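Local coordinates for protein PP1b (Porcine reproductive and respiratory syndrome virus, PDB 6JDR) that probably unwinds RNA and DNA duplexes with 5' to 3' polarity, driven by ATP hydrolysis, as the zinc-binding helicase piece of the arterivirus replicase polyprotein, at residues V79-E84 / G118-T123; L317-R322 / I329-S334; K349-R354 / H374-S379. The protein carries 1 engineered substitution. All blocks are in the same frame, centred on the assembly; numbering follows the deposited sequence.

Contact 1: V79-E84 / G118-T123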
loop_
_atom_site.group_PDB
_atom_site.type_symbol
_atom_site.label_atom_id
_atom_site.label_comp_id
_atom_site.label_asym_id
_atom_site.label_seq_id
_atom_site.Cartn_x
_atom_site.Cartn_y
_atom_site.Cartn_z
ATOM N N VAL A 79 15.100 -35.178 -20.587
ATOM C CA VAL A 79 14.198 -35.442 -21.702
ATOM C C VAL A 79 14.949 -35.227 -23.000
ATOM O O VAL A 79 15.799 -34.341 -23.083
ATOM C CB VAL A 79 13.002 -34.468 -21.680
ATOM C CG1 VAL A 79 11.926 -34.905 -22.667
ATOM C CG2 VAL A 79 12.430 -34.354 -20.273
ATOM N N ILE A 80 14.628 -36.028 -24.012
ATOM C CA ILE A 80 15.224 -35.857 -25.334
ATOM C C ILE A 80 14.571 -34.684 -26.053
ATOM O O ILE A 80 13.349 -34.541 -26.042
ATOM C CB ILE A 80 15.084 -37.125 -26.207
ATOM C CG1 ILE A 80 15.922 -38.270 -25.632
ATOM C CG2 ILE A 80 15.498 -36.847 -27.652
ATOM C CD1 ILE A 80 17.421 -38.078 -25.747
ATOM N N MET A 81 15.407 -33.850 -26.664
ATOM C CA MET A 81 14.963 -32.794 -27.559
ATOM C C MET A 81 15.296 -33.223 -28.986
ATOM O O MET A 81 16.471 -33.266 -29.363
ATOM C CB MET A 81 15.680 -31.484 -27.219
ATOM C CG MET A 81 15.274 -30.302 -28.088
ATOM S SD MET A 81 15.975 -28.733 -27.539
ATOM C CE MET A 81 17.708 -28.985 -27.890
ATOM N N HIS A 82 14.269 -33.556 -29.768
ATOM C CA HIS A 82 14.465 -33.953 -31.166
ATOM C C HIS A 82 14.481 -32.726 -32.074
ATOM O O HIS A 82 13.580 -31.892 -32.005
ATOM C CB HIS A 82 13.373 -34.922 -31.624
ATOM C CG HIS A 82 13.673 -35.577 -32.937
ATOM N ND1 HIS A 82 14.405 -36.741 -33.037
ATOM C CD2 HIS A 82 13.361 -35.219 -34.205
ATOM C CE1 HIS A 82 14.522 -37.078 -34.308
ATOM N NE2 HIS A 82 13.899 -36.170 -35.038
ATOM N N VAL A 83 15.497 -32.633 -32.932
ATOM C CA VAL A 83 15.691 -31.467 -33.797
ATOM C C VAL A 83 15.684 -31.860 -35.278
ATOM O O VAL A 83 16.421 -32.758 -35.692
ATOM C CB VAL A 83 17.013 -30.745 -33.461
ATOM C CG1 VAL A 83 17.172 -29.481 -34.299
ATOM C CG2 VAL A 83 17.069 -30.415 -31.975
ATOM N N GLU A 84 14.839 -31.185 -36.058
ATOM C CA GLU A 84 14.777 -31.357 -37.514
ATOM C C GLU A 84 14.534 -30.013 -38.199
ATOM O O GLU A 84 13.437 -29.459 -38.117
ATOM C CB GLU A 84 13.664 -32.332 -37.895
ATOM C CG GLU A 84 13.992 -33.790 -37.614
ATOM C CD GLU A 84 12.904 -34.742 -38.076
ATOM O OE1 GLU A 84 11.832 -34.272 -38.514
ATOM O OE2 GLU A 84 13.123 -35.970 -37.993
ATOM N N GLY A 118 19.382 -33.573 -34.814
ATOM C CA GLY A 118 19.851 -34.593 -33.885
ATOM C C GLY A 118 18.907 -34.801 -32.718
ATOM O O GLY A 118 17.788 -34.278 -32.704
ATOM N N ASP A 119 19.360 -35.589 -31.749
ATOM C CA ASP A 119 18.624 -35.817 -30.512
ATOM C C ASP A 119 19.506 -35.401 -29.341
ATOM O O ASP A 119 20.665 -35.817 -29.250
ATOM C CB ASP A 119 18.216 -37.286 -30.383
ATOM C CG ASP A 119 17.191 -37.701 -31.426
ATOM O OD1 ASP A 119 17.459 -37.521 -32.631
ATOM O OD2 ASP A 119 16.115 -38.208 -31.045
ATOM N N TYR A 120 18.959 -34.570 -28.457
ATOM C CA TYR A 120 19.727 -34.021 -27.343
ATOM C C TYR A 120 19.055 -34.302 -26.006
ATOM O O TYR A 120 17.881 -33.969 -25.809
ATOM C CB TYR A 120 19.894 -32.513 -27.504
ATOM C CG TYR A 120 20.524 -32.086 -28.810
ATOM C CD1 TYR A 120 21.902 -31.922 -28.920
ATOM C CD2 TYR A 120 19.741 -31.830 -29.928
ATOM C CE1 TYR A 120 22.482 -31.520 -30.112
ATOM C CE2 TYR A 120 20.311 -31.429 -31.123
ATOM C CZ TYR A 120 21.680 -31.275 -31.212
ATOM O OH TYR A 120 22.242 -30.877 -32.403
ATOM N N ALA A 121 19.802 -34.921 -25.094
ATOM C CA ALA A 121 19.383 -35.001 -23.702
ATOM C C ALA A 121 19.283 -33.565 -23.186
ATOM O O ALA A 121 20.217 -32.779 -23.348
ATOM C CB ALA A 121 20.387 -35.793 -22.886
ATOM N N SER A 122 18.147 -33.222 -22.588
ATOM C CA SER A 122 17.897 -31.848 -22.181
ATOM C C SER A 122 17.223 -31.767 -20.818
ATOM O O SER A 122 16.235 -32.457 -20.554
ATOM C CB SER A 122 17.038 -31.129 -23.230
ATOM O OG SER A 122 15.710 -31.627 -23.236
ATOM N N THR A 123 17.773 -30.920 -19.958
ATOM C CA THR A 123 17.130 -30.571 -18.703
ATOM C C THR A 123 16.621 -29.146 -18.839
ATOM O O THR A 123 17.388 -28.238 -19.159
ATOM C CB THR A 123 18.107 -30.658 -17.517
ATOM O OG1 THR A 123 19.247 -29.829 -17.776
ATOM C CG2 THR A 123 18.564 -32.094 -17.305
#

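Contact 2: L317-R322 / I329-S334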
loop_
_atom_site.group_PDB
_atom_site.type_symbol
_atom_site.label_atom_id
_atom_site.label_comp_id
_atom_site.label_asym_id
_atom_site.label_seq_id
_atom_site.Cartn_x
_atom_site.Cartn_y
_atom_site.Cartn_z
ATOM N N LEU A 317 -13.514 31.903 18.694
ATOM C CA LEU A 317 -12.065 32.001 18.814
ATOM C C LEU A 317 -11.565 33.127 17.931
ATOM O O LEU A 317 -12.093 33.338 16.840
ATOM C CB LEU A 317 -11.404 30.695 18.379
ATOM C CG LEU A 317 -11.762 29.439 19.172
ATOM C CD1 LEU A 317 -11.041 28.228 18.592
ATOM C CD2 LEU A 317 -11.414 29.610 20.643
ATOM N N THR A 318 -10.545 33.842 18.400
ATOM C CA THR A 318 -9.959 34.938 17.633
ATOM C C THR A 318 -8.506 35.165 18.055
ATOM O O THR A 318 -8.176 35.010 19.224
ATOM C CB THR A 318 -10.789 36.234 17.787
ATOM O OG1 THR A 318 -10.260 37.261 16.936
ATOM C CG2 THR A 318 -10.800 36.717 19.236
ATOM N N PRO A 319 -7.624 35.510 17.103
ATOM C CA PRO A 319 -6.228 35.714 17.475
ATOM C C PRO A 319 -6.024 36.705 18.628
ATOM O O PRO A 319 -5.404 36.356 19.637
ATOM C CB PRO A 319 -5.599 36.260 16.190
ATOM C CG PRO A 319 -6.434 35.710 15.094
ATOM C CD PRO A 319 -7.820 35.531 15.641
ATOM N N TYR A 320 -6.562 37.914 18.477
ATOM C CA TYR A 320 -6.253 39.027 19.375
ATOM C C TYR A 320 -7.334 39.277 20.426
ATOM O O TYR A 320 -8.526 39.154 20.141
ATOM C CB TYR A 320 -6.059 40.309 18.562
ATOM C CG TYR A 320 -4.970 40.256 17.506
ATOM C CD1 TYR A 320 -3.766 39.588 17.731
ATOM C CD2 TYR A 320 -5.134 40.913 16.291
ATOM C CE1 TYR A 320 -2.773 39.559 16.767
ATOM C CE2 TYR A 320 -4.145 40.895 15.325
ATOM C CZ TYR A 320 -2.967 40.216 15.565
ATOM O OH TYR A 320 -1.988 40.202 14.598
ATOM N N HIS A 321 -6.905 39.649 21.634
ATOM C CA HIS A 321 -7.827 40.054 22.706
ATOM C C HIS A 321 -8.716 41.230 22.293
ATOM O O HIS A 321 -9.888 41.280 22.665
ATOM C CB HIS A 321 -7.061 40.442 23.977
ATOM C CG HIS A 321 -6.516 39.278 24.746
ATOM N ND1 HIS A 321 -5.166 39.005 24.824
ATOM C CD2 HIS A 321 -7.135 38.328 25.487
ATOM C CE1 HIS A 321 -4.979 37.933 25.573
ATOM N NE2 HIS A 321 -6.158 37.503 25.988
ATOM N N ARG A 322 -8.156 42.163 21.523
ATOM C CA ARG A 322 -8.892 43.337 21.036
ATOM C C ARG A 322 -10.207 42.995 20.329
ATOM O O ARG A 322 -11.154 43.777 20.367
ATOM C CB ARG A 322 -8.019 44.147 20.072
ATOM C CG ARG A 322 -8.609 45.499 19.680
ATOM C CD ARG A 322 -8.648 45.689 18.168
ATOM N NE ARG A 322 -7.455 46.355 17.655
ATOM C CZ ARG A 322 -7.059 46.338 16.382
ATOM N NH1 ARG A 322 -7.740 45.668 15.456
ATOM N NH2 ARG A 322 -5.953 46.992 16.035
ATOM N N ILE A 329 -12.875 33.841 23.353
ATOM C CA ILE A 329 -11.524 33.712 23.902
ATOM C C ILE A 329 -10.486 33.742 22.790
ATOM O O ILE A 329 -10.815 33.553 21.617
ATOM C CB ILE A 329 -11.360 32.405 24.705
ATOM C CG1 ILE A 329 -11.667 31.182 23.827
ATOM C CG2 ILE A 329 -12.262 32.427 25.931
ATOM C CD1 ILE A 329 -11.375 29.857 24.495
ATOM N N THR A 330 -9.230 33.974 23.160
ATOM C CA THR A 330 -8.142 33.898 22.195
ATOM C C THR A 330 -7.881 32.449 21.809
ATOM O O THR A 330 -8.284 31.517 22.513
ATOM C CB THR A 330 -6.828 34.494 22.728
ATOM O OG1 THR A 330 -6.437 33.811 23.926
ATOM C CG2 THR A 330 -6.981 35.979 22.999
ATOM N N ILE A 331 -7.193 32.272 20.688
ATOM C CA ILE A 331 -6.774 30.952 20.246
ATOM C C ILE A 331 -5.719 30.398 21.207
ATOM O O ILE A 331 -5.687 29.195 21.463
ATOM C CB ILE A 331 -6.230 30.993 18.803
ATOM C CG1 ILE A 331 -7.343 31.405 17.829
ATOM C CG2 ILE A 331 -5.669 29.639 18.404
ATOM C CD1 ILE A 331 -6.836 31.962 16.514
ATOM N N ASP A 332 -4.875 31.273 21.750
ATOM C CA ASP A 332 -3.885 30.869 22.753
ATOM C C ASP A 332 -4.530 30.332 24.033
ATOM O O ASP A 332 -4.005 29.406 24.652
ATOM C CB ASP A 332 -2.957 32.037 23.100
ATOM C CG ASP A 332 -2.083 32.455 21.930
ATOM O OD1 ASP A 332 -2.499 32.251 20.768
ATOM O OD2 ASP A 332 -0.979 32.990 22.174
ATOM N N SER A 333 -5.662 30.916 24.422
ATOM C CA SER A 333 -6.389 30.487 25.620
ATOM C C SER A 333 -7.175 29.195 25.410
ATOM O O SER A 333 -7.580 28.555 26.379
ATOM C CB SER A 333 -7.349 31.586 26.081
ATOM O OG SER A 333 -6.643 32.774 26.388
ATOM N N SER A 334 -7.395 28.821 24.152
ATOM C CA SER A 334 -8.166 27.623 23.812
ATOM C C SER A 334 -7.339 26.331 23.798
ATOM O O SER A 334 -7.882 25.255 23.537
ATOM C CB SER A 334 -8.821 27.806 22.440
ATOM O OG SER A 334 -7.841 27.927 21.422
#

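Contact 3: K349-R354 / H374-S379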
loop_
_atom_site.group_PDB
_atom_site.type_symbol
_atom_site.label_atom_id
_atom_site.label_comp_id
_atom_site.label_asym_id
_atom_site.label_seq_id
_atom_site.Cartn_x
_atom_site.Cartn_y
_atom_site.Cartn_z
ATOM N N LYS A 349 -6.510 41.879 9.744
ATOM C CA LYS A 349 -5.653 41.376 8.671
ATOM C C LYS A 349 -4.264 41.001 9.186
ATOM O O LYS A 349 -3.732 41.658 10.084
ATOM C CB LYS A 349 -5.528 42.424 7.561
ATOM C CG LYS A 349 -5.071 41.860 6.225
ATOM C CD LYS A 349 -4.543 42.943 5.298
ATOM C CE LYS A 349 -4.044 42.348 3.990
ATOM N NZ LYS A 349 -3.107 43.256 3.273
ATOM N N ASP A 350 -3.691 39.944 8.606
ATOM C CA ASP A 350 -2.373 39.422 8.984
ATOM C C ASP A 350 -2.293 39.038 10.462
ATOM O O ASP A 350 -1.267 39.248 11.109
ATOM C CB ASP A 350 -1.263 40.423 8.628
ATOM C CG ASP A 350 -1.202 40.726 7.136
ATOM O OD1 ASP A 350 -1.267 39.775 6.327
ATOM O OD2 ASP A 350 -1.076 41.915 6.771
ATOM N N SER A 351 -3.370 38.454 10.986
ATOM C CA SER A 351 -3.454 38.099 12.406
ATOM C C SER A 351 -3.291 36.603 12.670
ATOM O O SER A 351 -3.461 36.156 13.807
ATOM C CB SER A 351 -4.796 38.563 12.981
ATOM O OG SER A 351 -5.875 37.850 12.400
ATOM N N LEU A 352 -2.947 35.834 11.640
ATOM C CA LEU A 352 -2.992 34.378 11.731
ATOM C C LEU A 352 -1.726 33.724 11.196
ATOM O O LEU A 352 -1.344 33.959 10.053
ATOM C CB LEU A 352 -4.204 33.873 10.947
ATOM C CG LEU A 352 -4.705 32.456 11.212
ATOM C CD1 LEU A 352 -5.180 32.293 12.646
ATOM C CD2 LEU A 352 -5.827 32.135 10.236
ATOM N N ASN A 353 -1.079 32.911 12.032
ATOM C CA ASN A 353 0.058 32.087 11.605
ATOM C C ASN A 353 -0.290 30.595 11.670
ATOM O O ASN A 353 -1.398 30.235 12.072
ATOM C CB ASN A 353 1.307 32.404 12.442
ATOM C CG ASN A 353 1.187 31.962 13.890
ATOM O OD1 ASN A 353 0.444 31.040 14.218
ATOM N ND2 ASN A 353 1.933 32.617 14.763
ATOM N N ARG A 354 0.650 29.737 11.274
ATOM C CA ARG A 354 0.451 28.279 11.310
ATOM C C ARG A 354 0.086 27.759 12.695
ATOM O O ARG A 354 -0.904 27.044 12.846
ATOM C CB ARG A 354 1.694 27.532 10.802
ATOM C CG ARG A 354 1.530 26.894 9.432
ATOM C CD ARG A 354 0.846 25.533 9.507
ATOM N NE ARG A 354 0.058 25.239 8.307
ATOM C CZ ARG A 354 -0.653 24.126 8.113
ATOM N NH1 ARG A 354 -0.683 23.165 9.032
ATOM N NH2 ARG A 354 -1.344 23.970 6.987
ATOM N N HIS A 374 -10.630 38.707 5.117
ATOM C CA HIS A 374 -9.358 39.040 4.471
ATOM C C HIS A 374 -8.759 37.863 3.690
ATOM O O HIS A 374 -7.705 38.015 3.063
ATOM C CB HIS A 374 -8.342 39.521 5.512
ATOM C CG HIS A 374 -8.834 40.648 6.365
ATOM N ND1 HIS A 374 -8.834 41.958 5.937
ATOM C CD2 HIS A 374 -9.338 40.663 7.622
ATOM C CE1 HIS A 374 -9.319 42.730 6.893
ATOM N NE2 HIS A 374 -9.631 41.969 7.925
ATOM N N ARG A 375 -9.419 36.704 3.737
ATOM C CA ARG A 375 -8.931 35.487 3.082
ATOM C C ARG A 375 -7.482 35.183 3.467
ATOM O O ARG A 375 -6.624 34.995 2.602
ATOM C CB ARG A 375 -9.079 35.592 1.556
ATOM C CG ARG A 375 -10.517 35.721 1.067
ATOM C CD ARG A 375 -11.363 34.531 1.501
ATOM N NE ARG A 375 -12.523 34.311 0.635
ATOM C CZ ARG A 375 -13.389 33.303 0.764
ATOM N NH1 ARG A 375 -13.245 32.401 1.734
ATOM N NH2 ARG A 375 -14.409 33.195 -0.082
ATOM N N GLN A 376 -7.224 35.146 4.771
ATOM C CA GLN A 376 -5.878 34.919 5.301
ATOM C C GLN A 376 -5.635 33.485 5.782
ATOM O O GLN A 376 -4.495 33.110 6.061
ATOM C CB GLN A 376 -5.579 35.911 6.431
ATOM C CG GLN A 376 -6.308 35.653 7.743
ATOM C CD GLN A 376 -6.212 36.830 8.696
ATOM O OE1 GLN A 376 -5.157 37.084 9.281
ATOM N NE2 GLN A 376 -7.315 37.551 8.858
ATOM N N LEU A 377 -6.700 32.692 5.889
ATOM C CA LEU A 377 -6.579 31.290 6.286
ATOM C C LEU A 377 -6.024 30.428 5.143
ATOM O O LEU A 377 -5.276 29.481 5.387
ATOM C CB LEU A 377 -7.933 30.749 6.751
ATOM C CG LEU A 377 -7.951 29.303 7.258
ATOM C CD1 LEU A 377 -6.941 29.094 8.378
ATOM C CD2 LEU A 377 -9.348 28.919 7.721
ATOM N N GLN A 378 -6.400 30.769 3.910
ATOM C CA GLN A 378 -5.869 30.126 2.698
ATOM C C GLN A 378 -4.346 30.105 2.656
ATOM O O GLN A 378 -3.748 29.087 2.318
ATOM C CB GLN A 378 -6.370 30.855 1.446
ATOM C CG GLN A 378 -7.843 30.640 1.141
ATOM C CD GLN A 378 -8.380 31.617 0.112
ATOM O OE1 GLN A 378 -7.619 32.258 -0.617
ATOM N NE2 GLN A 378 -9.705 31.737 0.049
ATOM N N SER A 379 -3.725 31.231 3.004
ATOM C CA SER A 379 -2.268 31.369 2.943
ATOM C C SER A 379 -1.524 30.596 4.040
ATOM O O SER A 379 -0.293 30.621 4.091
ATOM C CB SER A 379 -1.878 32.850 3.011
ATOM O OG SER A 379 -2.276 33.428 4.241
#

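Contact 1: V79-E84 / G118-T123
A chi1 of -168° turns the His82 ring away from its own amide nitrogen, while chi1 -67° swings the Asp119 carboxylate beside its N, and the two groups meet across a pair of antiparallel strands. His82 ND1 donates to Asp119 OD2 at 3.0 Å; the oxygen lies in the ring plane, but the approach is from above the carboxylate plane, the two groups standing nearly perpendicular. The other ring nitrogen, NE2, bonds Glu84 OE2, and these two in-plane bonds probably restrict the ring's rotation. Ile80 CG2 packs beside the same Asp119 oxygen. Met81, Val83 and Tyr120 occupy the reverse side of the sheet: Val83 CG2 touches Tyr120 CE2 at 3.5 Å near the ring edge, and Met81 CE, bent round at chi3, reaches Tyr120 CD2 at 4.0 Å. The Tyr120 hydroxyl bonds Pro116 O. Val79 O takes two donors from one residue, Ser122 N at 2.6 Å and Ser122 OG at 2.7 Å, on opposite faces of its carbonyl plane. Backbone bonds pair Val79 with Ser122, Met81 with Tyr120 and Val83 with Gly118. This ladder begins a four-stranded antiparallel sheet, ordered 79-83, 118-124, 93-97, 100-104, consistent with the 1B domain of arterivirus nsp10-type helicases.

Contact 2: L317-R322 / I329-S334
At the edge of the five-stranded parallel sheet in the second RecA-like half of this superfamily 1 helicase core, strand 315-318 pairs briefly with the short, weakly bonded strand 329-330. The evidence is a parallel bridge of Leu317 with Ile329, where Thr318 N donates to Ile329 O at 3.2 Å in the carbonyl plane. The pairing then frays: Ile331 N reaches Thr318 O over 3.3 Å from above the carbonyl plane. The Leu317 and Ile329 side chains run alongside each other in the same direction, with Leu317 CD2 at 3.6 Å from Ile329 CG1 and equally close to Ser334 CB. Further along, Pro319 CD rests on Ile331 CD1 at 3.8 Å, and Ile331 continues onto Val359 and Ala360 of helix 354-361. Beyond the bridge the chain at 331-333 turns into helical angles, and Thr330 OG1 accepts from Ser333 N at 3.0 Å, an ST motif; the same oxygen also accepts from Ser333 OG. Holding OG1 between N and the carbonyl carbon (chi1 58°) puts the methyl beside the backbone N and turns it to His321. There Thr330 CG2 sits over one face of the imidazole, 3.5 Å from the ring centroid and 16° off the normal, in a CH-pi contact closest at His321 CD2.

Contact 3: K349-R354 / H374-S379
Segments 349-354 and 374-379 are loops that run almost the same way, their touching parts 10° apart end to end, the first irregular up to the start of a helix at Arg354 and the second irregular throughout. Both follow strands of the five-stranded parallel sheet in the second RecA-like half of the helicase core: 349-354 leads from strand 342-345 into helix 354-361, with Asn353 as its N-cap, and the loop at 374-379 comes after strand 367-371. The nearest CA pairs, Lys349 with His374 at 6.1 Å and Asp350 with Gln376 at 6.8 Å, are too far apart for strand pairing, and the link is made largely by side chains. At one end Lys349 lays its aliphatic base over the His374 imidazole. CB stands above the ring centre, 3.8 Å from the centroid and 13° off the normal, a CH-pi contact, while CG covers the ND1 side of the ring and the backbone N of Lys349 lies over the same face. The extended lysine chain then carries NZ away. His374 NE2 bonds Pro347 O, which holds the ring's edge and helps fix its rotation beneath the lysine. At the far end Leu352 CD2 meets Leu377 CD1 at 3.7 Å, the two side chains slanting across one another. Both carboxylate oxygens of Asp372 receive backbone NH groups, those of Gln376 and Leu377, securing the turn that presents Gln376. Its buried side chain spans the middle: CG starts between the backbone N and the carbonyl carbon (chi1 73°), and the chain extends beyond it to place the amide against the opposite loop. NE2 bonds Thr348 O, so both amide ends are engaged, and Gln376 OE1 accepts Ser351 N at 2.8 Å, in the carbonyl plane.

From the N terminus, contact 1 comes first, closing a loop of 33 residues that holds the two other strands of its antiparallel sheet. The chain then passes through the seven-stranded parallel sheet, which carries a probable Walker A P-loop, before contact 2 closes a six-residue connection at the edge of the five-stranded sheet. Contact 3 follows, joining the loops after neighbouring strands 342-345 and 367-371; its 19 intervening residues include most of helix 354-361 and all of strand 367-371. All three are in series, without nesting or crossing. Contact 1 lies on the opposite side of the chain's centre from contacts 2 and 3, which touch: Pro319 CB reaches Ser351 O at 3.2 Å.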